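Local coordinates for PROTEIN (hypothetical protein EF0366) (Enterococcus faecalis, PDB 1VPY) that is of unknown function but belongs to the DUF72 family and folds as a TIM alpha/beta barrel, in this crystal with bound zinc ions, at residues L44-T49 with V74-S79; K113-L118 with L200-F205. One frame throughout, in Å; residues are numbered along the deposited sequence.

In the fold
Both contacts belong to one closed barrel of eight parallel strands, and their centres lie about 9 Å apart. Contact 1 pairs two neighbouring strands of the wall; contact 2 spans the interior, from strand 114-120 to strand 201-205. Strand 114-120 lies directly beside strand 72-76, so the two contacts adjoin along that strand pair: Val74 CG2 packs on Phe115 CD2 at 3.7 Å. The salt bridge between Glu46 OE2 and Arg204 NH2, 2.6 Å long, ties the contacts together inside the barrel. The side chains of Val45 and of Val201 each lie about 12 Å from a bound zinc ion, so neither contact forms a metal site. No active site has been assigned.

Contact 1 of 2, residues L44-T49 with V74-S79; sequences LVEMDT and VMKVYS
Leu44 opens the pairing inside the barrel, its CD1 lying 3.9 Å from CG2 of Val74. Next along the strand, the carbonyl O of Val45 takes the amide N of Val74 in a 2.8 Å hydrogen bond. Glu46 sits opposite Val74 on the same face, and its CA-H leans on the Val74 carbonyl oxygen. Its side chain runs out extended, with CG trans to the backbone N (chi1 180°), so that CG rests 4.1 Å from CG1 of Val74 while the carboxylate travels on to a salt bridge with Arg204.

Met47 makes the register plain, since it bonds to residues 74 and 76 in the manner of a parallel sheet: its N donates to Val74 O at 3.0 Å, and its O accepts from Lys76 N at 3.2 Å. One water also donates to that Met47 O and to Lys76 O, 2.7 Å from each, bridging the two backbones at the C-terminal ends of the strands. On the other face the selenium of Met75 comes 4.1 Å from CB of Met47, whose own selenium leads away. Asp48, just past the strand, lays OD1 against the aliphatic part of Lys76, 3.5 Å from CD. The lysine amine itself is engaged by Gln120, and Tyr51 adds a cation-pi contact.

Segments 44-47 and 74-76 run 6° from parallel, on the second and third strands of the TIM barrel. Strand 13-18 borders the first of them, through backbone bonding of Glu46 with Leu18, and strand 114-120 borders the second. Leu44 and Glu46 touch Ile254 of strand 250-255, on the far side of strand 13-18, whereas Met75 packs on Phe117 and on Met105, between helices 94-104 and 106-109.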
ATOM      1  N   LEU A  44      -7.639  -4.644   8.793  1.00 39.01           N
ATOM      2  CA  LEU A  44      -7.072  -4.246   7.526  1.00 38.55           C
ATOM      3  C   LEU A  44      -6.300  -5.393   6.913  1.00 38.62           C
ATOM      4  O   LEU A  44      -5.622  -6.139   7.615  1.00 38.41           O
ATOM      5  CB  LEU A  44      -6.156  -3.039   7.736  1.00 38.52           C
ATOM      6  CG  LEU A  44      -5.441  -2.369   6.565  1.00 38.13           C
ATOM      7  CD1 LEU A  44      -6.432  -1.697   5.613  1.00 37.68           C
ATOM      8  CD2 LEU A  44      -4.451  -1.367   7.111  1.00 38.02           C
ATOM      9  N   VAL A  45      -6.426  -5.541   5.602  1.00 38.82           N
ATOM     10  CA  VAL A  45      -5.633  -6.504   4.865  1.00 39.49           C
ATOM     11  C   VAL A  45      -5.136  -5.867   3.574  1.00 40.15           C
ATOM     12  O   VAL A  45      -5.790  -4.992   3.016  1.00 40.01           O
ATOM     13  CB  VAL A  45      -6.429  -7.791   4.562  1.00 39.22           C
ATOM     14  CG1 VAL A  45      -7.339  -7.604   3.364  1.00 39.32           C
ATOM     15  CG2 VAL A  45      -5.489  -8.971   4.340  1.00 39.34           C
ATOM     16  N   GLU A  46      -3.962  -6.286   3.121  1.00 41.23           N
ATOM     17  CA  GLU A  46      -3.543  -5.978   1.769  1.00 42.46           C
ATOM     18  C   GLU A  46      -3.640  -7.238   0.942  1.00 43.55           C
ATOM     19  O   GLU A  46      -3.089  -8.274   1.307  1.00 43.56           O
ATOM     20  CB  GLU A  46      -2.124  -5.438   1.713  1.00 42.24           C
ATOM     21  CG  GLU A  46      -1.679  -5.116   0.291  1.00 42.21           C
ATOM     22  CD  GLU A  46      -0.236  -4.693   0.215  1.00 41.64           C
ATOM     23  OE1 GLU A  46       0.182  -3.841   1.017  1.00 41.99           O
ATOM     24  OE2 GLU A  46       0.489  -5.215  -0.647  1.00 42.00           O
HETATM   25  N   MSE A  47      -4.354  -7.143  -0.171  1.00 44.80           N
HETATM   26  CA  MSE A  47      -4.475  -8.263  -1.076  1.00 46.62           C
HETATM   27  C   MSE A  47      -3.713  -7.978  -2.351  1.00 45.57           C
HETATM   28  O   MSE A  47      -3.956  -6.971  -3.021  1.00 45.36           O
HETATM   29  CB  MSE A  47      -5.934  -8.559  -1.354  1.00 46.12           C
HETATM   30  CG  MSE A  47      -6.667  -9.011  -0.112  1.00 48.03           C
HETATM   31 SE   MSE A  47      -8.432  -9.708  -0.515  1.00 53.10          SE
HETATM   32  CE  MSE A  47      -7.941 -11.392  -1.507  1.00 51.89           C
ATOM     33  N   ASP A  48      -2.778  -8.875  -2.656  1.00 45.20           N
ATOM     34  CA  ASP A  48      -1.908  -8.747  -3.812  1.00 44.83           C
ATOM     35  C   ASP A  48      -2.397  -9.560  -5.002  1.00 44.38           C
ATOM     36  O   ASP A  48      -1.880  -9.434  -6.100  1.00 44.03           O
ATOM     37  CB  ASP A  48      -0.495  -9.170  -3.427  1.00 44.98           C
ATOM     38  CG  ASP A  48       0.176  -8.176  -2.497  1.00 46.19           C
ATOM     39  OD1 ASP A  48      -0.407  -7.107  -2.212  1.00 47.00           O
ATOM     40  OD2 ASP A  48       1.300  -8.465  -2.047  1.00 48.71           O
ATOM     41  N   THR A  49      -3.417 -10.377  -4.763  1.00 44.15           N
ATOM     42  CA  THR A  49      -3.968 -11.305  -5.749  1.00 43.88           C
ATOM     43  C   THR A  49      -4.239 -10.702  -7.139  1.00 43.64           C
ATOM     44  O   THR A  49      -3.966 -11.343  -8.150  1.00 43.46           O
ATOM     45  CB  THR A  49      -5.232 -12.007  -5.171  1.00 43.84           C
ATOM     46  OG1 THR A  49      -5.885 -12.767  -6.187  1.00 43.89           O
ATOM     47  CG2 THR A  49      -6.200 -10.994  -4.609  1.00 44.25           C
ATOM     48  N   VAL A  74      -6.672  -2.877   1.341  1.00 38.01           N
ATOM     49  CA  VAL A  74      -5.727  -2.206   0.471  1.00 38.47           C
ATOM     50  C   VAL A  74      -5.577  -3.130  -0.724  1.00 39.26           C
ATOM     51  O   VAL A  74      -5.052  -4.241  -0.608  1.00 39.38           O
ATOM     52  CB  VAL A  74      -4.362  -1.963   1.133  1.00 38.44           C
ATOM     53  CG1 VAL A  74      -3.365  -1.418   0.109  1.00 38.24           C
ATOM     54  CG2 VAL A  74      -4.502  -1.001   2.312  1.00 38.74           C
HETATM   55  N   MSE A  75      -6.065  -2.668  -1.867  1.00 39.72           N
HETATM   56  CA  MSE A  75      -6.077  -3.464  -3.063  1.00 40.26           C
HETATM   57  C   MSE A  75      -4.908  -3.082  -3.960  1.00 39.57           C
HETATM   58  O   MSE A  75      -4.848  -1.969  -4.467  1.00 39.40           O
HETATM   59  CB  MSE A  75      -7.407  -3.257  -3.786  1.00 41.16           C
HETATM   60  CG  MSE A  75      -7.709  -4.300  -4.837  1.00 44.88           C
HETATM   61 SE   MSE A  75      -7.792  -6.123  -4.084  1.00 55.24          SE
HETATM   62  CE  MSE A  75      -9.024  -5.768  -2.474  1.00 52.05           C
ATOM     63  N   LYS A  76      -3.967  -4.001  -4.144  1.00 39.13           N
ATOM     64  CA  LYS A  76      -2.852  -3.744  -5.041  1.00 38.83           C
ATOM     65  C   LYS A  76      -3.329  -3.844  -6.491  1.00 38.75           C
ATOM     66  O   LYS A  76      -3.912  -4.852  -6.884  1.00 39.33           O
ATOM     67  CB  LYS A  76      -1.707  -4.715  -4.768  1.00 38.80           C
ATOM     68  CG  LYS A  76      -0.385  -4.273  -5.385  1.00 38.23           C
ATOM     69  CD  LYS A  76       0.782  -5.090  -4.873  1.00 36.17           C
ATOM     70  CE  LYS A  76       2.068  -4.558  -5.479  1.00 35.57           C
ATOM     71  NZ  LYS A  76       3.191  -5.500  -5.335  1.00 34.86           N
ATOM     72  N   VAL A  77      -3.098  -2.794  -7.272  1.00 38.34           N
ATOM     73  CA  VAL A  77      -3.531  -2.747  -8.679  1.00 38.06           C
ATOM     74  C   VAL A  77      -2.787  -3.741  -9.579  1.00 37.90           C
ATOM     75  O   VAL A  77      -1.678  -4.188  -9.253  1.00 38.00           O
ATOM     76  CB  VAL A  77      -3.408  -1.313  -9.284  1.00 38.01           C
ATOM     77  CG1 VAL A  77      -4.169  -0.307  -8.439  1.00 37.58           C
ATOM     78  CG2 VAL A  77      -1.956  -0.905  -9.429  1.00 37.87           C
ATOM     79  N   TYR A  78      -3.411  -4.078 -10.705  1.00 37.62           N
ATOM     80  CA  TYR A  78      -2.829  -4.981 -11.695  1.00 37.74           C
ATOM     81  C   TYR A  78      -1.416  -4.540 -12.114  1.00 37.79           C
ATOM     82  O   TYR A  78      -1.173  -3.356 -12.351  1.00 37.61           O
ATOM     83  CB  TYR A  78      -3.761  -5.099 -12.917  1.00 37.51           C
ATOM     84  CG  TYR A  78      -3.264  -6.039 -13.999  1.00 37.64           C
ATOM     85  CD1 TYR A  78      -3.107  -7.405 -13.750  1.00 37.74           C
ATOM     86  CD2 TYR A  78      -2.950  -5.563 -15.276  1.00 37.38           C
ATOM     87  CE1 TYR A  78      -2.642  -8.273 -14.742  1.00 37.69           C
ATOM     88  CE2 TYR A  78      -2.489  -6.420 -16.271  1.00 37.07           C
ATOM     89  CZ  TYR A  78      -2.337  -7.772 -15.998  1.00 37.50           C
ATOM     90  OH  TYR A  78      -1.883  -8.629 -16.980  1.00 37.56           O
ATOM     91  N   SER A  79      -0.498  -5.501 -12.195  1.00 37.99           N
ATOM     92  CA  SER A  79       0.910  -5.229 -12.513  1.00 38.32           C
ATOM     93  C   SER A  79       1.106  -4.303 -13.716  1.00 38.54           C
ATOM     94  O   SER A  79       2.014  -3.470 -13.723  1.00 38.59           O
ATOM     95  CB  SER A  79       1.702  -6.531 -12.698  1.00 38.19           C
ATOM     96  OG  SER A  79       1.101  -7.379 -13.662  1.00 38.43           O
TER
HETATM   97  O   HOH W   1      -4.961  -6.959  -5.559  1.00 27.96           O

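Contact 2 of 2, residues K113-L118 with L200-F205; sequences KLFAFL and LVLFRF
Phe115 and Leu200 meet inside the TIM barrel, where strand 114-120 faces strand 201-205 across the interior. The short strand axes pass 8.9 Å apart at 61°, so the contact is made by side chains filling the space between staves that are not neighbours in the sheet. Leu200 CD1 sits over one face of the Phe115 ring in a CH-pi contact, 4.2 Å from the centroid and 20° off the normal, displaced toward the rim. The same methyl touches Ala116 CB at 3.8 Å. At the ring's edge, in its plane, CZ faces the carbonyl O of Val201, also at 3.8 Å; Leu202 CD1 approaches CE2 obliquely, 4.1 Å away. Farther along both strands, Leu118 and Arg204 come at each other from opposite directions. A bend at chi3 (87°) turns the guanidinium so that one face is presented to the leucine.

Behind this first shell, Val74 packs against the Phe115 ring, and the side chain of Glu250 touches Phe115. Leu202 touches Val177 of strand 175-180 and Ile254 of strand 250-255, the strands that flank its own. The arginine is held by charge: NH1 forms a salt bridge with Glu150, and NH2 forms one with Glu46. The two acids probably help to hold the flat group in this rotation, with an apolar methyl covering one face: Leu118 CD2 lies over its centre, 3.4 Å above the plane and 3.5 Å from Arg204 CZ.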
ATOM      1  N   LYS A 113     -15.547  -0.230   1.668  1.00 37.92           N
ATOM      2  CA  LYS A 113     -14.549  -1.011   2.410  1.00 37.31           C
ATOM      3  C   LYS A 113     -13.158  -0.873   1.793  1.00 37.27           C
ATOM      4  O   LYS A 113     -12.213  -1.556   2.192  1.00 37.49           O
ATOM      5  CB  LYS A 113     -14.953  -2.482   2.489  1.00 36.99           C
ATOM      6  CG  LYS A 113     -16.328  -2.703   3.094  1.00 36.76           C
ATOM      7  CD  LYS A 113     -16.544  -4.140   3.505  1.00 35.71           C
ATOM      8  CE  LYS A 113     -17.890  -4.308   4.188  1.00 35.42           C
ATOM      9  NZ  LYS A 113     -18.233  -5.738   4.387  1.00 34.34           N
ATOM     10  N   LEU A 114     -13.028   0.016   0.817  1.00 36.99           N
ATOM     11  CA  LEU A 114     -11.732   0.259   0.198  1.00 36.48           C
ATOM     12  C   LEU A 114     -10.942   1.256   1.034  1.00 36.57           C
ATOM     13  O   LEU A 114     -11.373   2.389   1.233  1.00 36.46           O
ATOM     14  CB  LEU A 114     -11.907   0.779  -1.229  1.00 36.35           C
ATOM     15  CG  LEU A 114     -10.691   1.307  -1.990  1.00 36.34           C
ATOM     16  CD1 LEU A 114      -9.701   0.194  -2.315  1.00 35.50           C
ATOM     17  CD2 LEU A 114     -11.148   2.008  -3.255  1.00 35.96           C
ATOM     18  N   PHE A 115      -9.792   0.823   1.541  1.00 36.51           N
ATOM     19  CA  PHE A 115      -8.867   1.757   2.149  1.00 36.64           C
ATOM     20  C   PHE A 115      -8.135   2.551   1.044  1.00 36.52           C
ATOM     21  O   PHE A 115      -8.172   3.782   1.031  1.00 36.60           O
ATOM     22  CB  PHE A 115      -7.899   1.045   3.093  1.00 36.67           C
ATOM     23  CG  PHE A 115      -7.043   1.977   3.890  1.00 36.92           C
ATOM     24  CD1 PHE A 115      -7.533   2.582   5.033  1.00 37.56           C
ATOM     25  CD2 PHE A 115      -5.742   2.255   3.495  1.00 38.43           C
ATOM     26  CE1 PHE A 115      -6.743   3.451   5.779  1.00 37.42           C
ATOM     27  CE2 PHE A 115      -4.942   3.123   4.236  1.00 38.62           C
ATOM     28  CZ  PHE A 115      -5.455   3.721   5.383  1.00 37.29           C
ATOM     29  N   ALA A 116      -7.506   1.846   0.108  1.00 36.14           N
ATOM     30  CA  ALA A 116      -6.866   2.489  -1.036  1.00 36.26           C
ATOM     31  C   ALA A 116      -6.463   1.462  -2.087  1.00 36.31           C
ATOM     32  O   ALA A 116      -6.266   0.291  -1.757  1.00 36.55           O
ATOM     33  CB  ALA A 116      -5.649   3.290  -0.588  1.00 35.84           C
ATOM     34  N   PHE A 117      -6.369   1.890  -3.345  1.00 36.08           N
ATOM     35  CA  PHE A 117      -5.657   1.103  -4.351  1.00 36.44           C
ATOM     36  C   PHE A 117      -4.168   1.380  -4.220  1.00 36.55           C
ATOM     37  O   PHE A 117      -3.753   2.543  -4.232  1.00 37.16           O
ATOM     38  CB  PHE A 117      -6.122   1.435  -5.772  1.00 36.30           C
ATOM     39  CG  PHE A 117      -7.500   0.942  -6.082  1.00 36.23           C
ATOM     40  CD1 PHE A 117      -7.777  -0.420  -6.094  1.00 36.15           C
ATOM     41  CD2 PHE A 117      -8.521   1.835  -6.361  1.00 36.40           C
ATOM     42  CE1 PHE A 117      -9.057  -0.883  -6.373  1.00 36.79           C
ATOM     43  CE2 PHE A 117      -9.808   1.385  -6.640  1.00 36.66           C
ATOM     44  CZ  PHE A 117     -10.078   0.025  -6.645  1.00 36.68           C
ATOM     45  N   LEU A 118      -3.369   0.328  -4.066  1.00 36.42           N
ATOM     46  CA  LEU A 118      -1.921   0.506  -3.989  1.00 36.42           C
ATOM     47  C   LEU A 118      -1.315   0.361  -5.368  1.00 36.56           C
ATOM     48  O   LEU A 118      -1.407  -0.689  -5.988  1.00 36.74           O
ATOM     49  CB  LEU A 118      -1.261  -0.453  -2.984  1.00 36.19           C
ATOM     50  CG  LEU A 118       0.267  -0.603  -3.058  1.00 36.26           C
ATOM     51  CD1 LEU A 118       1.030   0.666  -2.653  1.00 36.20           C
ATOM     52  CD2 LEU A 118       0.717  -1.789  -2.236  1.00 35.99           C
ATOM     53  N   LEU A 200      -5.782   9.881   4.568  1.00 39.35           N
ATOM     54  CA  LEU A 200      -5.260   8.533   4.741  1.00 39.34           C
ATOM     55  C   LEU A 200      -3.761   8.456   4.465  1.00 39.22           C
ATOM     56  O   LEU A 200      -3.277   8.912   3.426  1.00 38.96           O
ATOM     57  CB  LEU A 200      -6.022   7.518   3.874  1.00 39.51           C
ATOM     58  CG  LEU A 200      -5.852   7.448   2.356  1.00 39.89           C
ATOM     59  CD1 LEU A 200      -6.258   6.066   1.891  1.00 39.49           C
ATOM     60  CD2 LEU A 200      -6.660   8.525   1.626  1.00 40.52           C
ATOM     61  N   VAL A 201      -3.043   7.892   5.429  1.00 39.06           N
ATOM     62  CA  VAL A 201      -1.630   7.591   5.291  1.00 38.87           C
ATOM     63  C   VAL A 201      -1.471   6.085   5.311  1.00 38.77           C
ATOM     64  O   VAL A 201      -2.090   5.397   6.134  1.00 39.23           O
ATOM     65  CB  VAL A 201      -0.810   8.224   6.436  1.00 38.88           C
ATOM     66  CG1 VAL A 201       0.593   7.636   6.515  1.00 38.40           C
ATOM     67  CG2 VAL A 201      -0.727   9.707   6.238  1.00 39.39           C
ATOM     68  N   LEU A 202      -0.654   5.571   4.398  1.00 38.36           N
ATOM     69  CA  LEU A 202      -0.327   4.157   4.389  1.00 37.80           C
ATOM     70  C   LEU A 202       1.165   3.947   4.614  1.00 37.98           C
ATOM     71  O   LEU A 202       2.009   4.523   3.905  1.00 37.97           O
ATOM     72  CB  LEU A 202      -0.789   3.484   3.087  1.00 37.74           C
ATOM     73  CG  LEU A 202      -0.567   1.971   2.944  1.00 37.02           C
ATOM     74  CD1 LEU A 202      -1.383   1.173   3.960  1.00 35.86           C
ATOM     75  CD2 LEU A 202      -0.875   1.515   1.541  1.00 36.85           C
ATOM     76  N   PHE A 203       1.459   3.120   5.618  1.00 37.78           N
ATOM     77  CA  PHE A 203       2.796   2.604   5.894  1.00 37.48           C
ATOM     78  C   PHE A 203       2.896   1.211   5.323  1.00 37.39           C
ATOM     79  O   PHE A 203       1.927   0.453   5.376  1.00 37.65           O
ATOM     80  CB  PHE A 203       3.003   2.468   7.401  1.00 37.74           C
ATOM     81  CG  PHE A 203       3.331   3.754   8.097  1.00 37.74           C
ATOM     82  CD1 PHE A 203       4.654   4.189   8.186  1.00 37.78           C
ATOM     83  CD2 PHE A 203       2.326   4.515   8.683  1.00 36.46           C
ATOM     84  CE1 PHE A 203       4.968   5.369   8.835  1.00 37.80           C
ATOM     85  CE2 PHE A 203       2.628   5.696   9.336  1.00 37.35           C
ATOM     86  CZ  PHE A 203       3.952   6.125   9.417  1.00 37.72           C
ATOM     87  N   ARG A 204       4.066   0.856   4.806  1.00 37.13           N
ATOM     88  CA  ARG A 204       4.348  -0.533   4.457  1.00 36.70           C
ATOM     89  C   ARG A 204       5.749  -0.891   4.919  1.00 36.57           C
ATOM     90  O   ARG A 204       6.737  -0.245   4.529  1.00 36.57           O
ATOM     91  CB  ARG A 204       4.205  -0.780   2.953  1.00 36.93           C
ATOM     92  CG  ARG A 204       2.769  -0.697   2.430  1.00 37.36           C
ATOM     93  CD  ARG A 204       2.709  -1.041   0.951  1.00 36.51           C
ATOM     94  NE  ARG A 204       2.577  -2.475   0.725  1.00 35.07           N
ATOM     95  CZ  ARG A 204       3.191  -3.155  -0.239  1.00 34.69           C
ATOM     96  NH1 ARG A 204       4.025  -2.555  -1.084  1.00 34.77           N
ATOM     97  NH2 ARG A 204       2.982  -4.453  -0.344  1.00 34.06           N
ATOM     98  N   PHE A 205       5.828  -1.916   5.764  1.00 35.86           N
ATOM     99  CA  PHE A 205       7.096  -2.364   6.293  1.00 35.05           C
ATOM    100  C   PHE A 205       7.492  -3.642   5.585  1.00 35.07           C
ATOM    101  O   PHE A 205       6.807  -4.665   5.684  1.00 35.38           O
ATOM    102  CB  PHE A 205       7.015  -2.581   7.803  1.00 34.85           C
ATOM    103  CG  PHE A 205       6.462  -1.404   8.568  1.00 34.33           C
ATOM    104  CD1 PHE A 205       6.844  -0.101   8.257  1.00 34.25           C
ATOM    105  CD2 PHE A 205       5.572  -1.605   9.618  1.00 33.67           C
ATOM    106  CE1 PHE A 205       6.330   0.987   8.967  1.00 33.98           C
ATOM    107  CE2 PHE A 205       5.060  -0.532  10.338  1.00 33.33           C
ATOM    108  CZ  PHE A 205       5.435   0.767  10.013  1.00 33.86           C
TER